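Local structure of ATP-dependent helicase FUN30 (Saccharomyces cerevisiae S288c, 5GN1) at residues Leu206-Phe211 against Phe257-Lys262; Leu230-Ser235 against Thr261-Phe266. The protein uses ATP hydrolysis to remodel nucleosomes, serving heterochromatin organisation and the resection of DNA ends at double-strand breaks. One frame throughout, in Å; residues are numbered along the deposited sequence. Where two conformers were deposited one is given.

Overall arrangement
Both contacts lie in the C-terminal RecA-like lobe of the Snf2-type ATPase, their centres about 6 Å apart, and they converge on a single run of chain. Contact 1 pairs neighbouring strands 205-209 and 256-260 inside the parallel sheet; contact 2 joins the end of strand 229-232, the outermost strand on that side, to the turn that follows strand 256-260. Along the chain the order is 206-211, 230-235, then 257-266, with Thr-261 and Lys-262 common to both. Strand 256-260 thus sits between the other two, bonded to 229-232 through Ile-258. The loops leaving all three strands gather at their C-terminal ends, so the contacts join three strands and their following loops into one side of the lobe.

Contact 1. Residues Leu206-Phe211 against Phe257-Lys262; sequences LIFSLF and FILSTK
Leu-206 pairs with Phe-257 in a parallel bridge, the CD2 methyl of the leucine lying 3.7 Å from CB of the phenylalanine, whose ring leads off to meet Phe-248 edge-to-face. Ile-207 uses both of its backbone polar atoms: its N donates to Phe-257 O (2.9 Å) and its O accepts from Leu-259 N (2.8 Å), while its side chain turns to the other side of the sheet, with Ile-258, under helix 212-224. Phe-208 returns to the side of Leu-206 and Leu-259. With CG anti to the carbonyl carbon (chi1 -71°), its ring runs alongside Leu-259 and points the same way; CD1 of Leu-259 sits over one ring face, 4.2 Å from the Phe-208 centroid, a CH-pi contact, and CB of Leu-259 presses on CE1. Ser-260 O comes to the ring edge near its plane, 3.5 Å from CD1 of Phe-208. Replacing Phe-208 with an alanine would probably leave the Leu-259 methyl without its aromatic face and open a gap between Leu-259 and Thr-261 where the ring had been. Ser-209 N then bonds to Leu-259 O, and Ser-209 O takes Thr-261 N at 3.0 Å, the donor standing 57° out of the carbonyl plane as the second strand gives way to a 3-10 turn. Ser-209 OG accepts from Phe-211 N in an ST turn and also bonds Asp-280, which ties the strand end to Phe-211, the N-cap residue of helix 212-224. Leu-210 bends back, its CD2 3.7 Å from CB of Thr-261. The two strands, sheet neighbours separated in sequence by two helices and a strand, with helix 212-224 over the Ile-207/Ile-258 face, form part of the buried core of the RecA-like fold found in helicase C-terminal domains.

Contact 2. Residues Leu230-Ser235 against Thr261-Phe266; sequences LRLDGS and TKAGGF
Leu-232 and Phe-266 make the close apolar part of this contact, their side chains running antiparallel alongside one another. CG of the leucine is anti to its backbone N (chi1 -172°), which carries CD2 out to the ring edge, 3.7 Å from Phe-266 CD2 and in the ring plane; the same methyl reaches CB of Ala-263 at 4.1 Å. One face of the ring rests on Ala-263 CA, within its own turn, and Arg-241 adds a cation-pi contact.

The side of Lys-262 and Gly-234 is the exposed one, and no hydrogen bond crosses it. Lys-262, its last bond turned, still lies close to the glycine, CE 3.4 Å from Gly-234 CA, where a side chain on the glycine would collide with it. Lys-262 NZ stays 5.4 Å from Asp-233 OD1, leaving at most a weak, longer-range attraction. The buried carboxylate of Asp-233 is instead held within its own segment: NE and NH2 of Arg-231 both grip OD2 in a salt bridge, with NE at 2.8 Å, while OD1 accepts from Ser-235 OG and N, the latter closing an Asx turn. These loops, following strands 229-232 and 256-260, form part of the C-terminal rim of the parallel sheet in the RecA-like helicase lobe.

Contact 1. Residues Leu206-Phe211 against Phe257-Lys262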
loop_
_atom_site.group_PDB
_atom_site.type_symbol
_atom_site.label_atom_id
_atom_site.label_comp_id
_atom_site.label_asym_id
_atom_site.label_seq_id
_atom_site.Cartn_x
_atom_site.Cartn_y
_atom_site.Cartn_z
ATOM N N LEU A 206 12.813 7.606 -6.639
ATOM C CA LEU A 206 11.460 7.933 -6.184
ATOM C C LEU A 206 10.648 6.650 -6.049
ATOM O O LEU A 206 10.659 5.813 -6.955
ATOM C CB LEU A 206 10.749 8.862 -7.165
ATOM C CG LEU A 206 11.555 10.053 -7.686
ATOM C CD1 LEU A 206 10.721 10.869 -8.672
ATOM C CD2 LEU A 206 12.032 10.884 -6.501
ATOM N N ILE A 207 9.941 6.498 -4.930
ATOM C CA ILE A 207 9.034 5.364 -4.728
ATOM C C ILE A 207 7.610 5.907 -4.633
ATOM O O ILE A 207 7.328 6.768 -3.791
ATOM C CB ILE A 207 9.391 4.549 -3.478
ATOM C CG1 ILE A 207 10.874 4.181 -3.501
ATOM C CG2 ILE A 207 8.529 3.265 -3.424
ATOM C CD1 ILE A 207 11.344 3.401 -2.282
ATOM N N PHE A 208 6.718 5.409 -5.496
ATOM C CA PHE A 208 5.324 5.845 -5.543
ATOM C C PHE A 208 4.384 4.732 -5.092
ATOM O O PHE A 208 4.573 3.568 -5.459
ATOM C CB PHE A 208 4.923 6.257 -6.963
ATOM C CG PHE A 208 5.535 7.529 -7.415
ATOM C CD1 PHE A 208 4.961 8.738 -7.080
ATOM C CD2 PHE A 208 6.685 7.520 -8.198
ATOM C CE1 PHE A 208 5.533 9.935 -7.504
ATOM C CE2 PHE A 208 7.256 8.703 -8.636
ATOM C CZ PHE A 208 6.680 9.912 -8.290
ATOM N N SER A 209 3.341 5.097 -4.335
ATOM C CA SER A 209 2.277 4.159 -3.996
ATOM C C SER A 209 0.930 4.863 -4.018
ATOM O O SER A 209 0.821 6.042 -3.673
ATOM C CB SER A 209 2.471 3.519 -2.607
ATOM O OG SER A 209 1.393 2.635 -2.324
ATOM N N LEU A 210 -0.101 4.118 -4.415
ATOM C CA LEU A 210 -1.466 4.627 -4.351
ATOM C C LEU A 210 -2.046 4.555 -2.950
ATOM O O LEU A 210 -3.152 5.062 -2.729
ATOM C CB LEU A 210 -2.376 3.858 -5.319
ATOM C CG LEU A 210 -2.342 4.334 -6.776
ATOM C CD1 LEU A 210 -3.103 3.381 -7.682
ATOM C CD2 LEU A 210 -2.908 5.741 -6.891
ATOM N N PHE A 211 -1.326 3.959 -2.004
ATOM C CA PHE A 211 -1.829 3.692 -0.662
ATOM C C PHE A 211 -0.956 4.430 0.339
ATOM O O PHE A 211 0.239 4.135 0.454
ATOM C CB PHE A 211 -1.810 2.188 -0.357
ATOM C CG PHE A 211 -2.742 1.373 -1.204
ATOM C CD1 PHE A 211 -2.317 0.829 -2.408
ATOM C CD2 PHE A 211 -4.047 1.127 -0.784
ATOM C CE1 PHE A 211 -3.185 0.065 -3.192
ATOM C CE2 PHE A 211 -4.918 0.359 -1.552
ATOM C CZ PHE A 211 -4.489 -0.170 -2.759
ATOM N N PHE A 257 13.026 9.333 -1.990
ATOM C CA PHE A 257 11.832 10.153 -1.807
ATOM C C PHE A 257 10.630 9.235 -2.008
ATOM O O PHE A 257 10.493 8.629 -3.074
ATOM C CB PHE A 257 11.799 11.298 -2.822
ATOM C CG PHE A 257 11.210 12.579 -2.296
ATOM C CD1 PHE A 257 10.117 12.566 -1.458
ATOM C CD2 PHE A 257 11.769 13.805 -2.637
ATOM C CE1 PHE A 257 9.578 13.768 -0.978
ATOM C CE2 PHE A 257 11.232 14.994 -2.161
ATOM C CZ PHE A 257 10.138 14.968 -1.329
ATOM N N ILE A 258 9.772 9.108 -0.990
ATOM C CA ILE A 258 8.559 8.309 -1.121
ATOM C C ILE A 258 7.372 9.255 -1.271
ATOM O O ILE A 258 7.280 10.274 -0.571
ATOM C CB ILE A 258 8.375 7.323 0.055
ATOM C CG1 ILE A 258 8.014 8.041 1.360
ATOM C CG2 ILE A 258 9.617 6.432 0.233
ATOM C CD1 ILE A 258 7.776 7.066 2.516
ATOM N N LEU A 259 6.487 8.946 -2.227
ATOM C CA LEU A 259 5.405 9.847 -2.615
ATOM C C LEU A 259 4.148 9.056 -2.920
ATOM O O LEU A 259 4.210 7.878 -3.289
ATOM C CB LEU A 259 5.726 10.670 -3.882
ATOM C CG LEU A 259 7.009 11.497 -3.940
ATOM C CD1 LEU A 259 8.048 10.761 -4.746
ATOM C CD2 LEU A 259 6.714 12.869 -4.570
ATOM N N SER A 260 2.999 9.716 -2.777
ATOM C CA SER A 260 1.777 9.157 -3.338
ATOM C C SER A 260 1.794 9.341 -4.852
ATOM O O SER A 260 2.327 10.323 -5.374
ATOM C CB SER A 260 0.531 9.815 -2.740
ATOM O OG SER A 260 0.584 11.223 -2.859
ATOM N N THR A 261 1.225 8.364 -5.559
ATOM C CA THR A 261 1.165 8.441 -7.014
ATOM C C THR A 261 0.463 9.715 -7.473
ATOM O O THR A 261 0.845 10.296 -8.493
ATOM C CB THR A 261 0.484 7.189 -7.548
ATOM O OG1 THR A 261 1.268 6.061 -7.152
ATOM C CG2 THR A 261 0.375 7.210 -9.058
ATOM N N LYS A 262 -0.513 10.194 -6.698
ATOM C CA LYS A 262 -1.188 11.453 -7.006
ATOM C C LYS A 262 -0.235 12.649 -6.958
ATOM O O LYS A 262 -0.509 13.668 -7.603
ATOM C CB LYS A 262 -2.380 11.660 -6.051
ATOM C CG LYS A 262 -2.032 11.724 -4.550
ATOM C CD LYS A 262 -3.274 11.596 -3.624
ATOM C CE LYS A 262 -2.977 11.885 -2.118
ATOM N NZ LYS A 262 -2.325 10.830 -1.230
#

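Contact 2. Residues Leu230-Ser235 against Thr261-Phe266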
loop_
_atom_site.group_PDB
_atom_site.type_symbol
_atom_site.label_atom_id
_atom_site.label_comp_id
_atom_site.label_asym_id
_atom_site.label_seq_id
_atom_site.Cartn_x
_atom_site.Cartn_y
_atom_site.Cartn_z
ATOM N N LEU A 230 12.772 11.004 2.429
ATOM C CA LEU A 230 11.783 12.049 2.642
ATOM C C LEU A 230 10.455 11.571 2.083
ATOM O O LEU A 230 10.399 10.611 1.300
ATOM C CB LEU A 230 12.184 13.367 1.964
ATOM C CG LEU A 230 13.510 13.974 2.431
ATOM C CD1 LEU A 230 14.100 14.867 1.332
ATOM C CD2 LEU A 230 13.322 14.758 3.735
ATOM N N ARG A 231 9.386 12.260 2.474
ATOM C CA ARG A 231 8.045 11.850 2.082
ATOM C C ARG A 231 7.192 13.056 1.723
ATOM O O ARG A 231 7.268 14.095 2.379
ATOM C CB ARG A 231 7.375 11.053 3.210
ATOM C CG ARG A 231 5.863 10.906 3.069
ATOM C CD ARG A 231 5.335 9.912 4.083
ATOM N NE ARG A 231 3.898 9.688 3.948
ATOM C CZ ARG A 231 3.238 8.741 4.609
ATOM N NH1 ARG A 231 3.900 7.944 5.436
ATOM N NH2 ARG A 231 1.928 8.601 4.457
ATOM N N LEU A 232 6.378 12.905 0.678
ATOM C CA LEU A 232 5.471 13.949 0.216
ATOM C C LEU A 232 4.238 13.268 -0.351
ATOM O O LEU A 232 4.345 12.505 -1.318
ATOM C CB LEU A 232 6.132 14.851 -0.851
ATOM C CG LEU A 232 5.425 16.134 -1.336
ATOM C CD1 LEU A 232 6.415 16.998 -2.089
ATOM C CD2 LEU A 232 4.203 15.872 -2.230
ATOM N N ASP A 233 3.072 13.551 0.226
ATOM C CA ASP A 233 1.837 12.933 -0.242
ATOM C C ASP A 233 0.753 14.005 -0.309
ATOM O O ASP A 233 1.022 15.203 -0.188
ATOM C CB ASP A 233 1.466 11.732 0.649
ATOM C CG ASP A 233 1.349 12.082 2.133
ATOM O OD1 ASP A 233 0.875 13.179 2.470
ATOM O OD2 ASP A 233 1.739 11.250 2.980
ATOM N N GLY A 234 -0.492 13.574 -0.513
ATOM C CA GLY A 234 -1.575 14.536 -0.624
ATOM C C GLY A 234 -1.910 15.260 0.663
ATOM O O GLY A 234 -2.625 16.269 0.620
ATOM N N SER A 235 -1.433 14.766 1.807
ATOM C CA SER A 235 -1.647 15.473 3.063
ATOM C C SER A 235 -0.589 16.541 3.333
ATOM O O SER A 235 -0.824 17.423 4.160
ATOM C CB SER A 235 -1.687 14.485 4.232
ATOM O OG SER A 235 -0.391 14.205 4.716
ATOM N N THR A 261 1.225 8.364 -5.559
ATOM C CA THR A 261 1.165 8.441 -7.014
ATOM C C THR A 261 0.463 9.715 -7.473
ATOM O O THR A 261 0.845 10.296 -8.493
ATOM C CB THR A 261 0.484 7.189 -7.548
ATOM O OG1 THR A 261 1.268 6.061 -7.152
ATOM C CG2 THR A 261 0.375 7.210 -9.058
ATOM N N LYS A 262 -0.513 10.194 -6.698
ATOM C CA LYS A 262 -1.188 11.453 -7.006
ATOM C C LYS A 262 -0.235 12.649 -6.958
ATOM O O LYS A 262 -0.509 13.668 -7.603
ATOM C CB LYS A 262 -2.380 11.660 -6.051
ATOM C CG LYS A 262 -2.032 11.724 -4.550
ATOM C CD LYS A 262 -3.274 11.596 -3.624
ATOM C CE LYS A 262 -2.977 11.885 -2.118
ATOM N NZ LYS A 262 -2.325 10.830 -1.230
ATOM N N ALA A 263 0.895 12.550 -6.242
ATOM C CA ALA A 263 1.882 13.625 -6.339
ATOM C C ALA A 263 2.429 13.757 -7.751
ATOM O O ALA A 263 2.937 14.826 -8.110
ATOM C CB ALA A 263 3.035 13.422 -5.342
ATOM N N GLY A 264 2.319 12.705 -8.569
ATOM C CA GLY A 264 2.619 12.841 -9.979
ATOM C C GLY A 264 1.889 13.998 -10.628
ATOM O O GLY A 264 2.353 14.546 -11.632
ATOM N N GLY A 265 0.753 14.404 -10.057
ATOM C CA GLY A 265 -0.021 15.517 -10.566
ATOM C C GLY A 265 0.256 16.880 -9.970
ATOM O O GLY A 265 -0.405 17.850 -10.355
ATOM N N PHE A 266 1.203 17.002 -9.038
ATOM C CA PHE A 266 1.459 18.265 -8.349
ATOM C C PHE A 266 2.398 19.193 -9.116
ATOM O O PHE A 266 2.724 20.265 -8.606
ATOM C CB PHE A 266 2.050 18.024 -6.947
ATOM C CG PHE A 266 1.153 17.239 -6.012
ATOM C CD1 PHE A 266 -0.160 16.941 -6.350
ATOM C CD2 PHE A 266 1.630 16.815 -4.776
ATOM C CE1 PHE A 266 -0.977 16.218 -5.486
ATOM C CE2 PHE A 266 0.818 16.091 -3.897
ATOM C CZ PHE A 266 -0.488 15.793 -4.256
#